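Local coordinates for malonyl CoA-acyl carrier protein transacylase (Mycobacterium tuberculosis, PDB 2QC3), which transfers the malonyl group from malonyl-CoA to holo-acyl carrier protein, supplying malonyl-ACP for fatty acid biosynthesis, at residues E15-S19 against L63-A67. Numbering follows the deposited sequence.
Sequences EGMLS and LIVAA
L63 meets both M17 and L18 with its two methyl branches. CD2 of L63 lies 3.9 Å from SD of M17, and CG of L63 is equally near that sulfur. The other branch turns to L18, where CD1 of L63 and CD1 of L18 are 3.9 Å apart. CG of L63 is anti to the backbone N (chi1 -167°), which carries both methyls out toward the loop. CE of M17 also rests 3.7 Å from the carbonyl O of L63, which accepts the helical bond from A67 N.

CB of I64 points away from the loop. M17 reaches this residue mainly at the backbone, with CE 4.0 Å from CA of I64. The side chain of I64 touches Q13 and P271. It lies about 8 Å from the side chain of S92, probably an active-site residue. The contact sets helix 57-77 of the acyl transferase domain against the loop between strand 2-7 and helix 27-37. The loop makes a type I beta turn from G16 to S19, with M17 and L18 at its central positions.

A67 turns its CB toward the turn and is met by both residues. CE of M17 presses on that CB at 3.5 Å, a tight fit. The bend at chi3 (-85°) swings this methyl onto the helix. CD2 of L18 comes alongside, 3.5 Å from CA of A67. L18 also touches I31 of helix 27-37.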
loop_
_atom_site.group_PDB
_atom_site.type_symbol
_atom_site.label_atom_id
_atom_site.label_comp_id
_atom_site.label_asym_id
_atom_site.label_seq_id
_atom_site.Cartn_x
_atom_site.Cartn_y
_atom_site.Cartn_z
ATOM N N GLU A 15 6.095 11.246 -10.929
ATOM C CA GLU A 15 6.996 12.380 -10.752
ATOM C C GLU A 15 6.241 13.632 -10.305
ATOM O O GLU A 15 5.116 13.886 -10.743
ATOM C CB GLU A 15 7.773 12.654 -12.046
ATOM C CG GLU A 15 6.921 12.741 -13.302
ATOM C CD GLU A 15 7.761 12.854 -14.568
ATOM O OE1 GLU A 15 8.544 11.922 -14.861
ATOM O OE2 GLU A 15 7.638 13.880 -15.271
ATOM N N GLY A 16 6.861 14.397 -9.411
ATOM C CA GLY A 16 6.246 15.611 -8.905
ATOM C C GLY A 16 5.065 15.371 -7.981
ATOM O O GLY A 16 4.350 16.310 -7.636
ATOM N N MET A 17 4.864 14.122 -7.568
ATOM C CA MET A 17 3.750 13.771 -6.687
ATOM C C MET A 17 3.707 14.544 -5.364
ATOM O O MET A 17 2.640 14.697 -4.767
ATOM C CB MET A 17 3.760 12.263 -6.403
ATOM C CG MET A 17 5.035 11.749 -5.751
ATOM S SD MET A 17 5.060 9.948 -5.577
ATOM C CE MET A 17 4.183 9.760 -4.031
ATOM N N LEU A 18 4.854 15.033 -4.905
ATOM C CA LEU A 18 4.902 15.779 -3.650
ATOM C C LEU A 18 4.828 17.293 -3.826
ATOM O O LEU A 18 4.598 18.021 -2.858
ATOM C CB LEU A 18 6.179 15.445 -2.879
ATOM C CG LEU A 18 6.341 14.047 -2.290
ATOM C CD1 LEU A 18 7.604 14.013 -1.439
ATOM C CD2 LEU A 18 5.123 13.699 -1.449
ATOM N N SER A 19 5.027 17.766 -5.054
ATOM C CA SER A 19 4.999 19.202 -5.336
ATOM C C SER A 19 3.816 19.935 -4.720
ATOM O O SER A 19 3.990 20.888 -3.962
ATOM C CB SER A 19 5.011 19.445 -6.845
ATOM O OG SER A 19 6.234 19.008 -7.400
ATOM N N LEU A 63 8.548 7.010 -0.534
ATOM C CA LEU A 63 8.007 8.186 -1.199
ATOM C C LEU A 63 6.481 8.150 -1.133
ATOM O O LEU A 63 5.837 9.153 -0.816
ATOM C CB LEU A 63 8.483 8.214 -2.653
ATOM C CG LEU A 63 8.296 9.495 -3.472
ATOM C CD1 LEU A 63 8.990 10.665 -2.782
ATOM C CD2 LEU A 63 8.873 9.277 -4.870
ATOM N N ILE A 64 5.906 6.986 -1.425
ATOM C CA ILE A 64 4.458 6.824 -1.373
ATOM C C ILE A 64 3.937 7.029 0.046
ATOM O O ILE A 64 2.930 7.710 0.247
ATOM C CB ILE A 64 4.030 5.431 -1.879
ATOM C CG1 ILE A 64 4.286 5.336 -3.384
ATOM C CG2 ILE A 64 2.541 5.184 -1.582
ATOM C CD1 ILE A 64 4.138 3.937 -3.942
ATOM N N VAL A 65 4.618 6.439 1.026
ATOM C CA VAL A 65 4.217 6.587 2.419
ATOM C C VAL A 65 4.353 8.053 2.824
ATOM O O VAL A 65 3.509 8.583 3.545
ATOM C CB VAL A 65 5.081 5.697 3.367
ATOM C CG1 VAL A 65 4.818 6.067 4.822
ATOM C CG2 VAL A 65 4.747 4.225 3.148
ATOM N N ALA A 66 5.411 8.712 2.347
ATOM C CA ALA A 66 5.637 10.125 2.666
ATOM C C ALA A 66 4.490 10.998 2.135
ATOM O O ALA A 66 3.985 11.870 2.840
ATOM C CB ALA A 66 6.976 10.598 2.074
ATOM N N ALA A 67 4.087 10.758 0.894
ATOM C CA ALA A 67 3.000 11.514 0.281
ATOM C C ALA A 67 1.723 11.297 1.085
ATOM O O ALA A 67 0.981 12.243 1.377
ATOM C CB ALA A 67 2.788 11.057 -1.152
#